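Local coordinates for protein alpha-glucosidase (Pseudoalteromonas sp. K8, PDB 5HQA) that hydrolyses alpha-glucosides as a calcium-containing family 97 glycoside hydrolase, captured with the inhibitor acarbose, and is activated by chloride, at residues Gln610-Trp624 and Lys647-Leu661. Residues are numbered along the deposited sequence; the frame is centred on the assembly and turned at random. Where two conformers were deposited one is given.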
ATOM      1  N   GLN A 610       3.702  -8.584 -33.308  0.54 25.63           N
ATOM      2  CA  GLN A 610       4.802  -7.645 -33.438  0.54 25.61           C
ATOM      3  C   GLN A 610       4.512  -6.400 -32.610  0.54 23.93           C
ATOM      4  O   GLN A 610       3.379  -5.907 -32.580  0.54 23.92           O
ATOM      5  CB  GLN A 610       5.031  -7.274 -34.903  0.54 27.90           C
ATOM      6  CG  GLN A 610       6.296  -6.464 -35.137  0.54 31.37           C
ATOM      7  CD  GLN A 610       6.762  -6.511 -36.577  0.54 34.56           C
ATOM      8  OE1 GLN A 610       6.879  -7.583 -37.170  0.54 39.33           O
ATOM      9  NE2 GLN A 610       7.025  -5.347 -37.149  0.54 35.65           N
ATOM     10  N   PHE A 611       5.538  -5.904 -31.922  1.00 21.37           N
ATOM     11  CA  PHE A 611       5.426  -4.704 -31.103  1.00 20.37           C
ATOM     12  C   PHE A 611       6.483  -3.689 -31.513  1.00 22.44           C
ATOM     13  O   PHE A 611       7.558  -4.046 -32.005  1.00 23.53           O
ATOM     14  CB  PHE A 611       5.584  -4.999 -29.605  1.00 20.15           C
ATOM     15  CG  PHE A 611       4.550  -5.935 -29.056  1.00 20.60           C
ATOM     16  CD1 PHE A 611       4.644  -7.303 -29.279  1.00 19.08           C
ATOM     17  CD2 PHE A 611       3.497  -5.454 -28.292  1.00 18.78           C
ATOM     18  CE1 PHE A 611       3.692  -8.177 -28.767  1.00 18.60           C
ATOM     19  CE2 PHE A 611       2.544  -6.324 -27.770  1.00 17.90           C
ATOM     20  CZ  PHE A 611       2.643  -7.687 -28.009  1.00 18.49           C
ATOM     21  N   GLU A 612       6.162  -2.418 -31.315  1.00 19.13           N
ATOM     22  CA  GLU A 612       7.134  -1.339 -31.425  1.00 19.18           C
ATOM     23  C   GLU A 612       7.446  -0.877 -30.011  1.00 19.27           C
ATOM     24  O   GLU A 612       6.611  -0.238 -29.364  1.00 19.42           O
ATOM     25  CB  GLU A 612       6.610  -0.189 -32.275  1.00 22.27           C
ATOM     26  CG  GLU A 612       7.633   0.921 -32.457  1.00 25.20           C
ATOM     27  CD  GLU A 612       7.078   2.106 -33.228  1.00 31.67           C
ATOM     28  OE1 GLU A 612       6.161   2.781 -32.712  1.00 32.35           O
ATOM     29  OE2 GLU A 612       7.558   2.357 -34.356  1.00 34.08           O
ATOM     30  N   ALA A 613       8.630  -1.228 -29.520  1.00 19.03           N
ATOM     31  CA  ALA A 613       9.049  -0.769 -28.206  1.00 18.10           C
ATOM     32  C   ALA A 613       9.403   0.709 -28.265  1.00 21.48           C
ATOM     33  O   ALA A 613      10.187   1.137 -29.118  1.00 22.59           O
ATOM     34  CB  ALA A 613      10.245  -1.581 -27.717  1.00 18.02           C
ATOM     35  N   HIS A 614       8.817   1.489 -27.367  1.00 16.41           N
ATOM     36  CA  HIS A 614       9.129   2.907 -27.217  1.00 16.41           C
ATOM     37  C   HIS A 614       9.894   2.987 -25.902  1.00 17.37           C
ATOM     38  O   HIS A 614       9.302   2.873 -24.825  1.00 15.96           O
ATOM     39  CB  HIS A 614       7.855   3.745 -27.227  1.00 20.51           C
ATOM     40  CG  HIS A 614       8.069   5.168 -27.633  1.00 33.34           C
ATOM     41  ND1 HIS A 614       7.032   6.066 -27.777  1.00 38.24           N
ATOM     42  CD2 HIS A 614       9.201   5.854 -27.923  1.00 37.02           C
ATOM     43  CE1 HIS A 614       7.515   7.244 -28.135  1.00 39.00           C
ATOM     44  NE2 HIS A 614       8.829   7.142 -28.232  1.00 36.34           N
ATOM     45  N   ILE A 615      11.214   3.111 -25.990  1.00 15.76           N
ATOM     46  CA  ILE A 615      12.109   2.896 -24.856  1.00 15.13           C
ATOM     47  C   ILE A 615      12.569   4.249 -24.333  1.00 16.73           C
ATOM     48  O   ILE A 615      13.148   5.039 -25.082  1.00 18.03           O
ATOM     49  CB  ILE A 615      13.316   2.033 -25.258  1.00 15.86           C
ATOM     50  CG1 ILE A 615      12.863   0.655 -25.747  1.00 16.82           C
ATOM     51  CG2 ILE A 615      14.301   1.917 -24.107  1.00 16.00           C
ATOM     52  CD1 ILE A 615      13.941  -0.096 -26.494  1.00 17.62           C
ATOM     53  N   TYR A 616      12.314   4.519 -23.052  1.00 14.25           N
ATOM     54  CA  TYR A 616      12.767   5.736 -22.384  1.00 14.07           C
ATOM     55  C   TYR A 616      13.803   5.305 -21.356  1.00 17.09           C
ATOM     56  O   TYR A 616      13.458   4.656 -20.364  1.00 15.89           O
ATOM     57  CB  TYR A 616      11.606   6.467 -21.705  1.00 14.37           C
ATOM     58  CG  TYR A 616      10.463   6.883 -22.615  1.00 15.76           C
ATOM     59  CD1 TYR A 616       9.544   5.944 -23.094  1.00 14.39           C
ATOM     60  CD2 TYR A 616      10.279   8.219 -22.965  1.00 14.80           C
ATOM     61  CE1 TYR A 616       8.490   6.329 -23.920  1.00 16.90           C
ATOM     62  CE2 TYR A 616       9.231   8.614 -23.784  1.00 15.40           C
ATOM     63  CZ  TYR A 616       8.341   7.668 -24.260  1.00 16.25           C
ATOM     64  OH  TYR A 616       7.303   8.068 -25.069  1.00 18.23           O
ATOM     65  N   LYS A 617      15.068   5.654 -21.583  1.00 14.34           N
ATOM     66  CA  LYS A 617      16.134   5.129 -20.742  1.00 14.10           C
ATOM     67  C   LYS A 617      17.145   6.221 -20.428  1.00 16.18           C
ATOM     68  O   LYS A 617      17.177   7.284 -21.061  1.00 14.91           O
ATOM     69  CB  LYS A 617      16.842   3.948 -21.412  1.00 14.72           C
ATOM     70  CG  LYS A 617      17.389   4.280 -22.797  1.00 16.62           C
ATOM     71  CD  LYS A 617      18.188   3.116 -23.355  1.00 20.85           C
ATOM     72  CE  LYS A 617      18.243   3.159 -24.865  1.00 29.01           C
ATOM     73  NZ  LYS A 617      19.242   2.197 -25.407  1.00 34.49           N
ATOM     74  N   ASP A 618      17.980   5.931 -19.431  1.00 13.90           N
ATOM     75  CA  ASP A 618      19.061   6.831 -19.062  1.00 13.66           C
ATOM     76  C   ASP A 618      19.991   7.042 -20.241  1.00 16.71           C
ATOM     77  O   ASP A 618      20.368   6.087 -20.928  1.00 15.73           O
ATOM     78  CB  ASP A 618      19.846   6.259 -17.885  1.00 13.28           C
ATOM     79  CG  ASP A 618      19.027   6.209 -16.610  1.00 17.68           C
ATOM     80  OD1 ASP A 618      18.950   5.128 -15.982  1.00 16.63           O
ATOM     81  OD2 ASP A 618      18.456   7.255 -16.240  1.00 15.08           O
ATOM     82  N   GLY A 619      20.361   8.297 -20.474  1.00 15.79           N
ATOM     83  CA  GLY A 619      21.387   8.580 -21.451  1.00 17.72           C
ATOM     84  C   GLY A 619      22.722   7.970 -21.073  1.00 19.42           C
ATOM     85  O   GLY A 619      22.971   7.584 -19.931  1.00 18.16           O
ATOM     86  N   LYS A 620      23.593   7.907 -22.080  1.00 23.95           N
ATOM     87  CA  LYS A 620      24.929   7.331 -21.938  1.00 28.91           C
ATOM     88  C   LYS A 620      25.655   7.820 -20.683  1.00 26.01           C
ATOM     89  O   LYS A 620      26.253   7.025 -19.949  1.00 25.88           O
ATOM     90  CB  LYS A 620      25.731   7.672 -23.194  1.00 32.06           C
ATOM     91  CG  LYS A 620      27.155   7.194 -23.223  1.00 37.78           C
ATOM     92  CD  LYS A 620      27.699   7.335 -24.645  1.00 42.23           C
ATOM     93  CE  LYS A 620      28.947   8.198 -24.697  0.78 45.83           C
ATOM     94  NZ  LYS A 620      29.284   8.554 -26.107  0.94 49.74           N
ATOM     95  N   ASN A 621      25.618   9.126 -20.422  1.00 21.83           N
ATOM     96  CA  ASN A 621      26.379   9.721 -19.326  1.00 20.40           C
ATOM     97  C   ASN A 621      25.519  10.093 -18.126  1.00 18.87           C
ATOM     98  O   ASN A 621      25.997  10.800 -17.231  1.00 18.58           O
ATOM     99  CB  ASN A 621      27.131  10.952 -19.830  1.00 20.10           C
ATOM    100  CG  ASN A 621      28.047  10.624 -20.979  1.00 26.64           C
ATOM    101  OD1 ASN A 621      28.762   9.626 -20.937  1.00 30.27           O
ATOM    102  ND2 ASN A 621      28.006  11.432 -22.027  1.00 27.77           N
ATOM    103  N   ALA A 622      24.272   9.632 -18.079  1.00 17.04           N
ATOM    104  CA  ALA A 622      23.395   9.958 -16.963  1.00 15.11           C
ATOM    105  C   ALA A 622      23.961   9.444 -15.644  1.00 16.65           C
ATOM    106  O   ALA A 622      24.526   8.350 -15.572  1.00 15.75           O
ATOM    107  CB  ALA A 622      22.008   9.358 -17.193  1.00 14.03           C
ATOM    108  N   GLU A 623      23.807  10.250 -14.598  1.00 14.46           N
ATOM    109  CA  GLU A 623      24.038   9.820 -13.225  1.00 13.48           C
ATOM    110  C   GLU A 623      23.282  10.796 -12.333  1.00 14.88           C
ATOM    111  O   GLU A 623      23.249  11.993 -12.619  1.00 15.42           O
ATOM    112  CB  GLU A 623      25.538   9.770 -12.882  1.00 14.30           C
ATOM    113  CG  GLU A 623      26.260  11.101 -12.937  1.00 18.55           C
ATOM    114  CD  GLU A 623      26.179  11.882 -11.622  1.00 22.50           C
ATOM    115  OE1 GLU A 623      26.467  13.100 -11.639  1.00 22.19           O
ATOM    116  OE2 GLU A 623      25.832  11.288 -10.572  1.00 21.53           O
ATOM    117  N   TRP A 624      22.666  10.284 -11.259  1.00 13.98           N
ATOM    118  CA  TRP A 624      21.597  11.055 -10.623  1.00 13.29           C
ATOM    119  C   TRP A 624      22.091  12.345  -9.969  1.00 12.13           C
ATOM    120  O   TRP A 624      21.316  13.298  -9.855  1.00 12.87           O
ATOM    121  CB  TRP A 624      20.844  10.196  -9.600  1.00 11.52           C
ATOM    122  CG  TRP A 624      21.590   9.865  -8.325  1.00 12.71           C
ATOM    123  CD1 TRP A 624      22.326   8.741  -8.074  1.00 11.17           C
ATOM    124  CD2 TRP A 624      21.631  10.648  -7.121  1.00 12.48           C
ATOM    125  NE1 TRP A 624      22.832   8.780  -6.792  1.00 12.75           N
ATOM    126  CE2 TRP A 624      22.418   9.939  -6.186  1.00 13.52           C
ATOM    127  CE3 TRP A 624      21.086  11.886  -6.746  1.00 13.73           C
ATOM    128  CZ2 TRP A 624      22.673  10.423  -4.898  1.00 12.62           C
ATOM    129  CZ3 TRP A 624      21.345  12.368  -5.467  1.00 11.68           C
ATOM    130  CH2 TRP A 624      22.127  11.633  -4.558  1.00 11.14           C
ATOM    131  N   LYS A 647      20.332  -0.890 -19.157  1.00 16.58           N
ATOM    132  CA  LYS A 647      21.505  -0.229 -18.590  1.00 15.01           C
ATOM    133  C   LYS A 647      20.989   0.933 -17.754  1.00 17.32           C
ATOM    134  O   LYS A 647      20.653   1.998 -18.283  1.00 19.25           O
ATOM    135  CB  LYS A 647      22.467   0.233 -19.670  1.00 17.37           C
ATOM    136  CG  LYS A 647      22.907  -0.892 -20.567  1.00 24.44           C
ATOM    137  CD  LYS A 647      24.408  -1.060 -20.564  1.00 36.30           C
ATOM    138  CE  LYS A 647      24.821  -1.859 -21.792  1.00 50.17           C
ATOM    139  NZ  LYS A 647      26.254  -1.667 -22.169  1.00 58.40           N
ATOM    140  N   LEU A 648      20.927   0.718 -16.447  0.74 13.98           N
ATOM    141  CA  LEU A 648      20.371   1.681 -15.511  0.74 13.60           C
ATOM    142  C   LEU A 648      21.503   2.519 -14.927  0.74 15.49           C
ATOM    143  O   LEU A 648      22.495   1.969 -14.439  0.74 16.17           O
ATOM    144  CB  LEU A 648      19.603   0.955 -14.400  0.74 13.93           C
ATOM    145  CG  LEU A 648      18.139   0.545 -14.643  0.74 16.49           C
ATOM    146  CD1 LEU A 648      17.884   0.046 -16.052  0.74 14.35           C
ATOM    147  CD2 LEU A 648      17.666  -0.484 -13.630  0.74 11.43           C
ATOM    148  N   ALA A 649      21.363   3.844 -14.997  1.00 13.06           N
ATOM    149  CA  ALA A 649      22.345   4.723 -14.379  1.00 13.00           C
ATOM    150  C   ALA A 649      22.231   4.636 -12.858  1.00 14.10           C
ATOM    151  O   ALA A 649      21.331   3.987 -12.315  1.00 13.67           O
ATOM    152  CB  ALA A 649      22.142   6.164 -14.848  1.00 12.77           C
ATOM    153  N   THR A 650      23.158   5.293 -12.154  1.00 14.96           N
ATOM    154  CA  THR A 650      23.010   5.403 -10.706  1.00 13.95           C
ATOM    155  C   THR A 650      21.669   6.050 -10.378  1.00 13.25           C
ATOM    156  O   THR A 650      21.324   7.102 -10.924  1.00 13.55           O
ATOM    157  CB  THR A 650      24.157   6.206 -10.097  1.00 14.27           C
ATOM    158  OG1 THR A 650      24.240   7.491 -10.734  1.00 15.31           O
ATOM    159  CG2 THR A 650      25.482   5.452 -10.267  1.00 12.68           C
ATOM    160  N   SER A 651      20.906   5.390  -9.506  1.00 12.06           N
ATOM    161  CA  SER A 651      19.512   5.735  -9.215  1.00 13.00           C
ATOM    162  C   SER A 651      18.739   6.042 -10.496  1.00 13.87           C
ATOM    163  O   SER A 651      17.986   7.015 -10.597  1.00 12.06           O
ATOM    164  CB  SER A 651      19.421   6.891  -8.222  1.00 12.10           C
ATOM    165  OG  SER A 651      18.141   6.869  -7.596  1.00 12.35           O
ATOM    166  N   GLY A 652      18.935   5.181 -11.494  1.00 11.31           N
ATOM    167  CA  GLY A 652      18.298   5.327 -12.779  1.00 10.97           C
ATOM    168  C   GLY A 652      17.166   4.337 -12.999  1.00 12.51           C
ATOM    169  O   GLY A 652      16.732   3.609 -12.100  1.00 11.85           O
ATOM    170  N   GLY A 653      16.687   4.316 -14.238  1.00 11.82           N
ATOM    171  CA  GLY A 653      15.541   3.490 -14.568  1.00 11.76           C
ATOM    172  C   GLY A 653      15.296   3.494 -16.059  1.00 12.92           C
ATOM    173  O   GLY A 653      15.936   4.228 -16.818  1.00 14.56           O
ATOM    174  N   THR A 654      14.362   2.642 -16.471  1.00 12.34           N
ATOM    175  CA  THR A 654      13.924   2.562 -17.858  1.00 12.96           C
ATOM    176  C   THR A 654      12.425   2.328 -17.866  1.00 15.25           C
ATOM    177  O   THR A 654      11.909   1.553 -17.052  1.00 15.09           O
ATOM    178  CB  THR A 654      14.636   1.437 -18.632  1.00 17.82           C
ATOM    179  OG1 THR A 654      16.009   1.790 -18.816  1.00 24.78           O
ATOM    180  CG2 THR A 654      14.026   1.245 -20.013  1.00 15.15           C
ATOM    181  N   ALA A 655      11.733   3.019 -18.768  1.00 12.87           N
ATOM    182  CA  ALA A 655      10.306   2.843 -18.986  1.00 12.21           C
ATOM    183  C   ALA A 655      10.093   2.508 -20.451  1.00 14.97           C
ATOM    184  O   ALA A 655      10.701   3.135 -21.328  1.00 14.78           O
ATOM    185  CB  ALA A 655       9.528   4.112 -18.617  1.00 12.14           C
ATOM    186  N   ILE A 656       9.243   1.519 -20.728  1.00 13.09           N
ATOM    187  CA  ILE A 656       9.019   1.076 -22.100  1.00 13.44           C
ATOM    188  C   ILE A 656       7.532   0.911 -22.349  1.00 15.63           C
ATOM    189  O   ILE A 656       6.827   0.291 -21.544  1.00 15.20           O
ATOM    190  CB  ILE A 656       9.739  -0.247 -22.407  1.00 14.60           C
ATOM    191  CG1 ILE A 656      11.223  -0.139 -22.070  1.00 15.24           C
ATOM    192  CG2 ILE A 656       9.536  -0.631 -23.884  1.00 14.39           C
ATOM    193  CD1 ILE A 656      11.965  -1.415 -22.320  1.00 16.01           C
ATOM    194  N   ARG A 657       7.060   1.438 -23.472  1.00 15.94           N
ATOM    195  CA  ARG A 657       5.755   1.086 -24.012  1.00 14.58           C
ATOM    196  C   ARG A 657       5.968   0.114 -25.168  1.00 15.14           C
ATOM    197  O   ARG A 657       6.660   0.442 -26.135  1.00 17.86           O
ATOM    198  CB  ARG A 657       4.991   2.321 -24.492  1.00 15.40           C
ATOM    199  CG  ARG A 657       3.721   1.957 -25.231  1.00 15.58           C
ATOM    200  CD  ARG A 657       2.972   3.167 -25.742  1.00 16.92           C
ATOM    201  NE  ARG A 657       1.775   2.718 -26.452  1.00 18.77           N
ATOM    202  CZ  ARG A 657       0.986   3.509 -27.171  1.00 21.07           C
ATOM    203  NH1 ARG A 657       1.267   4.802 -27.283  1.00 20.16           N
ATOM    204  NH2 ARG A 657      -0.081   3.004 -27.781  1.00 20.54           N
ATOM    205  N   PHE A 658       5.402  -1.085 -25.058  1.00 15.15           N
ATOM    206  CA  PHE A 658       5.414  -2.054 -26.150  1.00 15.79           C
ATOM    207  C   PHE A 658       4.096  -1.890 -26.892  1.00 19.27           C
ATOM    208  O   PHE A 658       3.067  -2.433 -26.480  1.00 19.41           O
ATOM    209  CB  PHE A 658       5.591  -3.476 -25.629  1.00 17.13           C
ATOM    210  CG  PHE A 658       6.911  -3.711 -24.972  1.00 16.62           C
ATOM    211  CD1 PHE A 658       8.026  -4.033 -25.734  1.00 17.68           C
ATOM    212  CD2 PHE A 658       7.041  -3.611 -23.595  1.00 14.52           C
ATOM    213  CE1 PHE A 658       9.254  -4.252 -25.130  1.00 17.39           C
ATOM    214  CE2 PHE A 658       8.268  -3.824 -22.978  1.00 15.30           C
ATOM    215  CZ  PHE A 658       9.375  -4.146 -23.748  1.00 17.00           C
ATOM    216  N   LYS A 659       4.125  -1.126 -27.978  1.00 16.96           N
ATOM    217  CA  LYS A 659       2.909  -0.824 -28.721  1.00 17.59           C
ATOM    218  C   LYS A 659       2.618  -1.970 -29.684  1.00 20.58           C
ATOM    219  O   LYS A 659       3.395  -2.218 -30.611  1.00 20.38           O
ATOM    220  CB  LYS A 659       3.065   0.498 -29.460  1.00 18.10           C
ATOM    221  CG  LYS A 659       1.882   0.885 -30.306  1.00 23.97           C
ATOM    222  CD  LYS A 659       2.237   2.143 -31.092  1.00 30.51           C
ATOM    223  CE  LYS A 659       1.004   2.816 -31.646  1.00 38.41           C
ATOM    224  NZ  LYS A 659       1.372   4.104 -32.295  0.71 41.76           N
ATOM    225  N   ALA A 660       1.504  -2.672 -29.464  1.00 20.59           N
ATOM    226  CA  ALA A 660       1.097  -3.728 -30.383  1.00 20.76           C
ATOM    227  C   ALA A 660       0.809  -3.125 -31.745  1.00 21.44           C
ATOM    228  O   ALA A 660       0.153  -2.086 -31.844  1.00 23.03           O
ATOM    229  CB  ALA A 660      -0.141  -4.455 -29.858  1.00 19.37           C
ATOM    230  N   LEU A 661       1.310  -3.772 -32.793  1.00 25.14           N
ATOM    231  CA  LEU A 661       1.110  -3.312 -34.165  1.00 31.03           C
ATOM    232  C   LEU A 661      -0.024  -4.091 -34.817  1.00 38.77           C
ATOM    233  O   LEU A 661      -0.084  -5.319 -34.697  1.00 37.02           O
ATOM    234  CB  LEU A 661       2.397  -3.450 -34.981  1.00 27.76           C
ATOM    235  CG  LEU A 661       3.539  -2.617 -34.403  1.00 29.09           C
ATOM    236  CD1 LEU A 661       4.793  -2.773 -35.229  1.00 29.50           C
ATOM    237  CD2 LEU A 661       3.143  -1.152 -34.318  1.00 27.82           C
TER
HETATM  238  O   HOH W   1       1.469  -7.896 -35.061  1.00 46.06           O
HETATM  239  O   HOH W   2      18.188   3.330 -18.154  1.00 14.00           O
HETATM  240  O   HOH W   3      20.625   3.318 -20.634  1.00 25.94           O
HETATM  241  O   HOH W   4      25.401   6.306 -13.927  1.00 15.50           O
HETATM  242  O   HOH W   5      26.364   8.880  -9.542  1.00 21.64           O
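With CG turned anti to its own carbonyl carbon (chi1 -67°), Asp618 carries OD1 across to the backbone of 647-661, while Trp624, its CG set between N and C (chi1 71°), brings the edge of the indole at CD1 to Thr650 O. Asp618 OD1 takes two N-H groups from opposite faces of the carboxylate: Gly653 N at 3.0 Å on the syn side, and Ala649 N at 2.9 Å from well above the plane. OD2 is hydrogen-bonded to the hydroxyl of Thr512. Gly652 CA packs 3.3 Å from Asp618 OD1. Farther on, Trp624 N bonds Thr650 OG1 at 3.2 Å, and Ser651 CB packs 3.4 Å from Trp624 CD1. An alanine in place of Asp618 would probably leave the amides of Ala649 and Gly653 without their shared acceptor and loop 649-652 freer to shift. Away from this loop, strands 611-618 and 653-660 pair antiparallel inside the C-terminal sheet; hydrogen-bonded pairs include His614 with Arg657 and Tyr616 with Ala655, where Tyr616 N reaches Ala655 O at 2.7 Å. On one face Ala613 CB meets Phe658 CE1 at 3.8 Å, and Ile615 lies alongside Ile656; on the other, Tyr616 and Ala655 both reach Leu517 of helix 513-522. Backbone pairing and apolar packing thus join the strands, whereas one carboxylate oxygen, gripped by two amides, ties loop 649-652 to the end of strand 611-618.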